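6-phosphofructokinase subunit beta (Saccharomyces cerevisiae, PDB 3O8O) catalyses the ATP-dependent phosphorylation of fructose 6-phosphate to fructose 1,6-bisphosphate, the first committing step of glycolysis, as an allosterically regulated enzyme. Local coordinates at residues A633-E641 against F651-G659; G569-T577 against V587-I595. All blocks are in the same frame, centred on the assembly; numbering follows the deposited sequence.

Interaction 1: A633-E641 against F651-G659. With FDP (2,6-di-O-phosphono-beta-D-fructofuranose), chain J.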
loop_
_atom_site.group_PDB
_atom_site.type_symbol
_atom_site.label_atom_id
_atom_site.label_comp_id
_atom_site.label_asym_id
_atom_site.label_seq_id
_atom_site.Cartn_x
_atom_site.Cartn_y
_atom_site.Cartn_z
ATOM N N ALA B 633 -4.864 7.566 -5.226
ATOM C CA ALA B 633 -3.842 6.864 -5.986
ATOM C C ALA B 633 -2.459 7.350 -5.660
ATOM O O ALA B 633 -1.548 6.562 -5.509
ATOM C CB ALA B 633 -4.095 7.031 -7.435
ATOM N N LEU B 634 -2.296 8.656 -5.535
ATOM C CA LEU B 634 -0.988 9.219 -5.252
ATOM C C LEU B 634 -0.798 9.745 -3.836
ATOM O O LEU B 634 -1.365 10.769 -3.475
ATOM C CB LEU B 634 -0.714 10.330 -6.251
ATOM C CG LEU B 634 -0.600 9.827 -7.691
ATOM C CD1 LEU B 634 -0.787 10.996 -8.627
ATOM C CD2 LEU B 634 0.763 9.155 -7.898
ATOM N N SER B 635 0.006 9.035 -3.042
ATOM C CA SER B 635 0.286 9.441 -1.668
ATOM C C SER B 635 1.390 10.472 -1.641
ATOM O O SER B 635 2.135 10.627 -2.603
ATOM C CB SER B 635 0.764 8.255 -0.843
ATOM O OG SER B 635 2.133 7.986 -1.111
ATOM N N ALA B 636 1.524 11.157 -0.521
ATOM C CA ALA B 636 2.574 12.141 -0.407
ATOM C C ALA B 636 3.877 11.470 -0.814
ATOM O O ALA B 636 4.706 12.079 -1.488
ATOM C CB ALA B 636 2.661 12.632 1.008
ATOM N N THR B 637 4.050 10.212 -0.417
ATOM C CA THR B 637 5.257 9.467 -0.751
ATOM C C THR B 637 5.358 9.210 -2.229
ATOM O O THR B 637 6.374 9.513 -2.846
ATOM C CB THR B 637 5.301 8.126 -0.052
ATOM O OG1 THR B 637 5.293 8.342 1.357
ATOM C CG2 THR B 637 6.544 7.381 -0.391
ATOM N N LYS B 638 4.311 8.665 -2.825
ATOM C CA LYS B 638 4.392 8.382 -4.255
ATOM C C LYS B 638 4.517 9.624 -5.097
ATOM O O LYS B 638 5.146 9.623 -6.158
ATOM C CB LYS B 638 3.185 7.586 -4.736
ATOM C CG LYS B 638 3.455 6.103 -4.807
ATOM C CD LYS B 638 4.636 5.849 -5.686
ATOM C CE LYS B 638 5.053 4.422 -5.574
ATOM N NZ LYS B 638 6.136 4.174 -6.539
ATOM N N LEU B 639 3.897 10.685 -4.618
ATOM C CA LEU B 639 3.910 11.950 -5.308
ATOM C C LEU B 639 5.348 12.452 -5.397
ATOM O O LEU B 639 5.791 12.892 -6.463
ATOM C CB LEU B 639 3.041 12.927 -4.537
ATOM C CG LEU B 639 2.172 13.843 -5.356
ATOM C CD1 LEU B 639 1.519 13.039 -6.456
ATOM C CD2 LEU B 639 1.144 14.480 -4.439
ATOM N N ALA B 640 6.082 12.388 -4.284
ATOM C CA ALA B 640 7.474 12.838 -4.277
ATOM C C ALA B 640 8.268 12.010 -5.292
ATOM O O ALA B 640 9.051 12.548 -6.063
ATOM C CB ALA B 640 8.069 12.678 -2.907
ATOM N N GLU B 641 8.046 10.700 -5.285
ATOM C CA GLU B 641 8.708 9.808 -6.208
ATOM C C GLU B 641 8.418 10.161 -7.648
ATOM O O GLU B 641 9.328 10.213 -8.473
ATOM C CB GLU B 641 8.275 8.389 -5.958
ATOM C CG GLU B 641 8.915 7.784 -4.758
ATOM C CD GLU B 641 8.387 6.415 -4.517
ATOM O OE1 GLU B 641 8.074 5.727 -5.512
ATOM O OE2 GLU B 641 8.288 6.026 -3.343
ATOM N N PHE B 651 15.722 18.737 -10.013
ATOM C CA PHE B 651 15.434 18.979 -8.599
ATOM C C PHE B 651 14.729 17.728 -8.100
ATOM O O PHE B 651 14.273 16.928 -8.905
ATOM C CB PHE B 651 14.510 20.182 -8.437
ATOM C CG PHE B 651 13.135 19.947 -8.960
ATOM C CD1 PHE B 651 12.094 19.633 -8.088
ATOM C CD2 PHE B 651 12.857 20.051 -10.331
ATOM C CE1 PHE B 651 10.774 19.431 -8.569
ATOM C CE2 PHE B 651 11.538 19.850 -10.827
ATOM C CZ PHE B 651 10.503 19.543 -9.941
ATOM N N ASP B 652 14.647 17.528 -6.790
ATOM C CA ASP B 652 13.944 16.347 -6.314
ATOM C C ASP B 652 12.877 16.720 -5.289
ATOM O O ASP B 652 12.675 17.910 -4.975
ATOM C CB ASP B 652 14.902 15.345 -5.699
ATOM C CG ASP B 652 15.526 15.865 -4.436
ATOM O OD1 ASP B 652 16.156 15.088 -3.673
ATOM O OD2 ASP B 652 15.382 17.079 -4.208
ATOM N N ALA B 653 12.187 15.704 -4.773
ATOM C CA ALA B 653 11.149 15.926 -3.785
ATOM C C ALA B 653 11.124 14.810 -2.774
ATOM O O ALA B 653 11.395 13.653 -3.113
ATOM C CB ALA B 653 9.806 16.019 -4.445
ATOM N N LYS B 654 10.794 15.157 -1.531
ATOM C CA LYS B 654 10.705 14.172 -0.457
ATOM C C LYS B 654 9.343 14.271 0.184
ATOM O O LYS B 654 8.674 15.290 0.101
ATOM C CB LYS B 654 11.771 14.400 0.622
ATOM C CG LYS B 654 13.202 14.187 0.175
ATOM C CD LYS B 654 13.325 12.907 -0.613
ATOM C CE LYS B 654 14.767 12.526 -0.879
ATOM N NZ LYS B 654 15.397 11.935 0.317
ATOM N N PRO B 655 8.905 13.200 0.831
ATOM C CA PRO B 655 7.590 13.267 1.469
ATOM C C PRO B 655 7.693 13.748 2.925
ATOM O O PRO B 655 8.768 13.704 3.548
ATOM C CB PRO B 655 7.082 11.825 1.348
ATOM C CG PRO B 655 8.348 11.039 1.462
ATOM C CD PRO B 655 9.378 11.814 0.703
ATOM N N ALA B 656 6.575 14.229 3.456
ATOM C CA ALA B 656 6.537 14.702 4.834
ATOM C C ALA B 656 5.187 14.359 5.409
ATOM O O ALA B 656 4.163 14.711 4.825
ATOM C CB ALA B 656 6.764 16.195 4.892
ATOM N N TYR B 657 5.191 13.652 6.535
ATOM C CA TYR B 657 3.948 13.265 7.174
ATOM C C TYR B 657 3.823 13.765 8.609
ATOM O O TYR B 657 4.043 13.008 9.556
ATOM C CB TYR B 657 3.790 11.747 7.146
ATOM C CG TYR B 657 3.559 11.160 5.783
ATOM C CD1 TYR B 657 4.620 10.812 4.970
ATOM C CD2 TYR B 657 2.285 10.911 5.326
ATOM C CE1 TYR B 657 4.419 10.213 3.711
ATOM C CE2 TYR B 657 2.066 10.318 4.089
ATOM C CZ TYR B 657 3.139 9.968 3.282
ATOM O OH TYR B 657 2.916 9.370 2.062
ATOM N N PRO B 658 3.453 15.043 8.784
ATOM C CA PRO B 658 3.302 15.626 10.118
ATOM C C PRO B 658 2.289 14.824 10.912
ATOM O O PRO B 658 2.355 14.751 12.137
ATOM C CB PRO B 658 2.865 17.063 9.829
ATOM C CG PRO B 658 2.192 16.947 8.532
ATOM C CD PRO B 658 3.050 16.006 7.755
ATOM N N GLY B 659 1.353 14.219 10.203
ATOM C CA GLY B 659 0.382 13.380 10.869
ATOM C C GLY B 659 -0.511 13.959 11.953
ATOM O O GLY B 659 -1.226 14.939 11.735
HETATM P P1 FDP J . 21.828 10.478 8.118
HETATM O O1P FDP J . 23.182 11.074 8.149
HETATM O O2P FDP J . 21.765 9.108 8.961
HETATM O O3P FDP J . 21.375 10.101 6.622
HETATM O O1 FDP J . 17.564 9.723 9.579
HETATM C C1 FDP J . 18.956 10.039 9.672
HETATM C C2 FDP J . 19.292 11.150 8.676
HETATM O O2 FDP J . 20.689 11.465 8.691
HETATM C C3 FDP J . 18.499 12.424 8.979
HETATM O O3 FDP J . 19.343 13.382 9.627
HETATM C C4 FDP J . 18.188 12.930 7.574
HETATM O O4 FDP J . 17.055 13.801 7.655
HETATM C C5 FDP J . 17.842 11.595 6.919
HETATM O O5 FDP J . 18.891 10.719 7.367
HETATM C C6 FDP J . 17.847 11.635 5.389
HETATM O O6 FDP J . 16.953 12.617 4.863
HETATM P P2 FDP J . 16.960 12.904 3.280
HETATM O O4P FDP J . 16.069 11.966 2.562
HETATM O O5P FDP J . 16.521 14.440 3.080
HETATM O O6P FDP J . 18.498 12.795 2.816
#
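Thr637 and Tyr657 close one end of this contact: OG1 of Thr637 lies 2.7 Å from OH of Tyr657, a hydrogen bond in which either hydroxyl could be the donor. The threonine oxygen arrives at the edge of the phenol ring, near its plane, and the two side chains cross at about a right angle. Tyr657 reaches it because its CG stands beside the backbone N, anti to the carbonyl carbon (chi1 -69°). Obliquely to the same ring, Ala636 CB packs 3.5 Å from Tyr657 CZ.

The tight part follows, where helix 636-641 and strand 652-656 run almost antiparallel (175°) with their axes 6.7 Å apart. Such closeness is consistent with small residues at the interface: the methyl Ala640 CB sits 3.5 Å from the backbone oxygen Ala653 O and also meets the proline ring, 3.9 Å from Pro655 CD. One turn earlier, Pro655 CB rests 3.6 Å from Thr637 CA.

The side of the helix that carries Lys638 and Glu641 takes no part in the packing and is partly exposed; there the two form a salt bridge, NZ to OE1, at 2.7 Å. Lys654 leaves the strand on the side away from the helix, and its bent chain ends near a phosphate of a bound fructose 2,6-bisphosphate, at a distance too short in the model to be trusted.

Ser635 begins the helix as N-cap, its OG accepting from Lys638 N at 2.9 Å in a nearly straight bond (170°). The spacing thus rests on methyl and proline contacts, while the hydroxyl pair ties the first helical turn to the loop after the strand.

Interaction 2: G569-T577 against V587-I595. With FDP (2,6-di-O-phosphono-beta-D-fructofuranose), chain L.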
loop_
_atom_site.group_PDB
_atom_site.type_symbol
_atom_site.label_atom_id
_atom_site.label_comp_id
_atom_site.label_asym_id
_atom_site.label_seq_id
_atom_site.Cartn_x
_atom_site.Cartn_y
_atom_site.Cartn_z
ATOM N N GLY B 569 -7.728 16.664 7.145
ATOM C CA GLY B 569 -8.928 17.354 6.775
ATOM C C GLY B 569 -9.902 16.507 6.001
ATOM O O GLY B 569 -10.852 17.033 5.420
ATOM N N GLY B 570 -9.696 15.202 5.967
ATOM C CA GLY B 570 -10.632 14.370 5.231
ATOM C C GLY B 570 -10.964 14.874 3.825
ATOM O O GLY B 570 -10.083 15.005 2.960
ATOM N N ASN B 571 -12.228 15.158 3.566
ATOM C CA ASN B 571 -12.581 15.626 2.247
ATOM C C ASN B 571 -12.615 17.141 2.157
ATOM O O ASN B 571 -13.029 17.698 1.119
ATOM C CB ASN B 571 -13.940 15.073 1.833
ATOM C CG ASN B 571 -13.929 13.581 1.637
ATOM O OD1 ASN B 571 -13.011 13.029 1.048
ATOM N ND2 ASN B 571 -14.963 12.925 2.107
ATOM N N SER B 572 -12.202 17.805 3.232
ATOM C CA SER B 572 -12.196 19.259 3.261
ATOM C C SER B 572 -10.808 19.851 3.058
ATOM O O SER B 572 -9.889 19.587 3.841
ATOM C CB SER B 572 -12.753 19.769 4.578
ATOM O OG SER B 572 -12.522 21.162 4.675
ATOM N N GLY B 573 -10.677 20.669 2.015
ATOM C CA GLY B 573 -9.409 21.308 1.712
ATOM C C GLY B 573 -9.157 22.574 2.519
ATOM O O GLY B 573 -8.199 23.315 2.288
ATOM N N TYR B 574 -10.015 22.819 3.492
ATOM C CA TYR B 574 -9.866 23.998 4.307
ATOM C C TYR B 574 -8.458 24.145 4.908
ATOM O O TYR B 574 -7.781 25.158 4.693
ATOM C CB TYR B 574 -10.903 23.988 5.423
ATOM C CG TYR B 574 -10.747 25.162 6.346
ATOM C CD1 TYR B 574 -11.205 26.432 5.986
ATOM C CD2 TYR B 574 -10.140 25.004 7.580
ATOM C CE1 TYR B 574 -11.063 27.508 6.846
ATOM C CE2 TYR B 574 -9.995 26.053 8.433
ATOM C CZ TYR B 574 -10.459 27.305 8.077
ATOM O OH TYR B 574 -10.355 28.321 8.999
ATOM N N LEU B 575 -8.017 23.137 5.658
ATOM C CA LEU B 575 -6.708 23.185 6.301
ATOM C C LEU B 575 -5.539 23.331 5.333
ATOM O O LEU B 575 -4.652 24.164 5.533
ATOM C CB LEU B 575 -6.516 21.953 7.169
ATOM C CG LEU B 575 -5.171 21.807 7.913
ATOM C CD1 LEU B 575 -4.852 22.971 8.860
ATOM C CD2 LEU B 575 -5.229 20.514 8.686
ATOM N N ALA B 576 -5.524 22.526 4.282
ATOM C CA ALA B 576 -4.442 22.618 3.313
ATOM C C ALA B 576 -4.404 24.016 2.677
ATOM O O ALA B 576 -3.333 24.601 2.497
ATOM C CB ALA B 576 -4.629 21.561 2.245
ATOM N N THR B 577 -5.581 24.549 2.353
ATOM C CA THR B 577 -5.677 25.859 1.726
ATOM C C THR B 577 -5.116 26.974 2.565
ATOM O O THR B 577 -4.203 27.677 2.127
ATOM C CB THR B 577 -7.114 26.230 1.372
ATOM O OG1 THR B 577 -7.614 25.312 0.388
ATOM C CG2 THR B 577 -7.162 27.651 0.825
ATOM N N VAL B 587 2.542 24.921 -4.294
ATOM C CA VAL B 587 1.414 24.145 -4.778
ATOM C C VAL B 587 0.640 23.582 -3.599
ATOM O O VAL B 587 1.195 23.399 -2.521
ATOM C CB VAL B 587 1.884 22.957 -5.622
ATOM C CG1 VAL B 587 0.688 22.310 -6.321
ATOM C CG2 VAL B 587 2.923 23.410 -6.607
ATOM N N SER B 588 -0.647 23.338 -3.803
ATOM C CA SER B 588 -1.479 22.730 -2.790
ATOM C C SER B 588 -2.583 21.906 -3.497
ATOM O O SER B 588 -3.279 22.394 -4.400
ATOM C CB SER B 588 -2.073 23.797 -1.890
ATOM O OG SER B 588 -3.200 24.389 -2.495
ATOM N N TYR B 589 -2.715 20.643 -3.117
ATOM C CA TYR B 589 -3.720 19.789 -3.720
ATOM C C TYR B 589 -4.815 19.503 -2.689
ATOM O O TYR B 589 -4.506 19.163 -1.543
ATOM C CB TYR B 589 -3.075 18.479 -4.185
ATOM C CG TYR B 589 -2.084 18.643 -5.307
ATOM C CD1 TYR B 589 -0.815 18.084 -5.223
ATOM C CD2 TYR B 589 -2.406 19.365 -6.445
ATOM C CE1 TYR B 589 0.112 18.252 -6.257
ATOM C CE2 TYR B 589 -1.496 19.538 -7.476
ATOM C CZ TYR B 589 -0.240 18.981 -7.379
ATOM O OH TYR B 589 0.670 19.127 -8.405
ATOM N N VAL B 590 -6.083 19.634 -3.092
ATOM C CA VAL B 590 -7.200 19.402 -2.183
ATOM C C VAL B 590 -8.192 18.368 -2.655
ATOM O O VAL B 590 -8.314 18.117 -3.841
ATOM C CB VAL B 590 -7.929 20.681 -1.911
ATOM C CG1 VAL B 590 -7.065 21.553 -0.992
ATOM C CG2 VAL B 590 -8.233 21.393 -3.229
ATOM N N PRO B 591 -8.948 17.772 -1.723
ATOM C CA PRO B 591 -9.924 16.740 -2.086
ATOM C C PRO B 591 -10.930 17.186 -3.110
ATOM O O PRO B 591 -11.274 16.445 -4.021
ATOM C CB PRO B 591 -10.591 16.394 -0.753
ATOM C CG PRO B 591 -9.578 16.825 0.288
ATOM C CD PRO B 591 -9.043 18.109 -0.291
ATOM N N GLU B 592 -11.408 18.406 -2.957
ATOM C CA GLU B 592 -12.407 18.920 -3.868
ATOM C C GLU B 592 -11.932 19.048 -5.316
ATOM O O GLU B 592 -12.740 19.029 -6.231
ATOM C CB GLU B 592 -12.911 20.254 -3.335
ATOM C CG GLU B 592 -13.377 20.148 -1.874
ATOM C CD GLU B 592 -12.346 20.665 -0.870
ATOM O OE1 GLU B 592 -11.138 20.631 -1.193
ATOM O OE2 GLU B 592 -12.746 21.094 0.245
ATOM N N GLU B 593 -10.624 19.149 -5.524
ATOM C CA GLU B 593 -10.071 19.284 -6.864
ATOM C C GLU B 593 -9.395 18.045 -7.397
ATOM O O GLU B 593 -9.491 17.747 -8.586
ATOM C CB GLU B 593 -9.060 20.402 -6.913
ATOM C CG GLU B 593 -9.648 21.773 -6.976
ATOM C CD GLU B 593 -8.565 22.804 -7.182
ATOM O OE1 GLU B 593 -7.695 22.562 -8.042
ATOM O OE2 GLU B 593 -8.578 23.848 -6.493
ATOM N N GLY B 594 -8.684 17.335 -6.531
ATOM C CA GLY B 594 -7.993 16.130 -6.957
ATOM C C GLY B 594 -6.632 16.481 -7.518
ATOM O O GLY B 594 -6.176 17.628 -7.410
ATOM N N ILE B 595 -5.951 15.508 -8.101
ATOM C CA ILE B 595 -4.653 15.796 -8.684
ATOM C C ILE B 595 -4.679 15.155 -10.062
ATOM O O ILE B 595 -4.462 13.955 -10.202
ATOM C CB ILE B 595 -3.489 15.172 -7.877
ATOM C CG1 ILE B 595 -3.509 15.621 -6.415
ATOM C CG2 ILE B 595 -2.182 15.574 -8.499
ATOM C CD1 ILE B 595 -2.431 14.970 -5.593
HETATM P P1 FDP L . -12.323 14.268 10.767
HETATM O O1P FDP L . -13.659 13.963 11.324
HETATM O O2P FDP L . -11.943 15.818 10.963
HETATM O O3P FDP L . -12.266 13.995 9.180
HETATM O O1 FDP L . -8.199 14.452 9.493
HETATM C C1 FDP L . -9.568 14.110 9.729
HETATM C C2 FDP L . -9.758 13.640 11.173
HETATM O O2 FDP L . -11.142 13.427 11.472
HETATM C C3 FDP L . -9.122 14.640 12.140
HETATM O O3 FDP L . -10.161 15.274 12.889
HETATM C C4 FDP L . -8.305 13.739 13.061
HETATM O O4 FDP L . -7.164 14.471 13.517
HETATM C C5 FDP L . -7.873 12.671 12.063
HETATM O O5 FDP L . -9.093 12.387 11.369
HETATM C C6 FDP L . -7.349 11.380 12.695
HETATM O O6 FDP L . -8.405 10.677 13.356
HETATM P P2 FDP L . -8.254 9.118 13.729
HETATM O O4P FDP L . -9.536 8.531 14.174
HETATM O O5P FDP L . -7.657 8.370 12.437
HETATM O O6P FDP L . -7.108 9.054 14.856
#
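Gly569 and Gly570 of the pocket for the activator fructose 2,6-bisphosphate belong to a loop whose Gly570 and Asn571 meet Pro591. The proline ring lies against the loop's carbonyls: Pro591 CG is 3.3 Å from Gly570 O, and Pro591 CB is 3.3 Å from Asn571 O. Just before Gly570, Gly569 N donates to O1 of the bound sugar bisphosphate at 3.3 Å. The loop is folded there by a type II' beta turn, closed by the bond from Ser572 N to Gly569 O at 2.7 Å.

A carboxylate grips the next part of the loop. Glu592 OE2 accepts from Gly573 N at 2.8 Å in a nearly straight bond (173°), met on the syn side but 26° out of the carboxylate plane. A bend in the glutamate chain (chi2 100°) brings the carboxylate to Gly573, although the first bond of the side chain does not point that way.

Gly573 is the N-cap of helix 574-583, which carries the chain from strand 561-567 to strand 587-589. The two strands are parallel and have strand 622-627 between them in the sheet, so this is a beta-alpha-beta crossover, and the loop 569-573 is its strand-to-helix connection. Ser572 OG, held also by Ser525 O, accepts from Tyr574 N at 3.2 Å in an ST turn at the helix start.

Val590 fills the angle between helix and strand. Its CG1 approaches the backbone of the N-cap, 3.6 Å from Gly573 CA, where a glycine presents no side chain, and continues to the first helical turn, 4.1 Å from Ala576 CB. Beyond it, Val590 O receives both Glu593 N and Gly594 N as the chain turns away toward helix 597-614.

Both contacts lie in the C-terminal, probably regulatory, phosphofructokinase domain, their centres about 15 Å apart, and both use the parallel sheet ordered 587-589, 622-627, 561-567, 652-656. Interaction 2 comes first along the chain and closes before interaction 1 opens. Each sets the start of a helix against the next strand or, in interaction 2, the loop just after it, and those strands, 587-589 and 652-656, are the outermost of the sheet within this chain. The two contacts touch where Leu639 CD2 packs 3.8 Å from Ile595 CD1. Gly569 and Gly570 serve one activator site, whereas Lys654 belongs by prediction to another, so this sheet and its connections probably serve two activator sites shared with the alpha subunits.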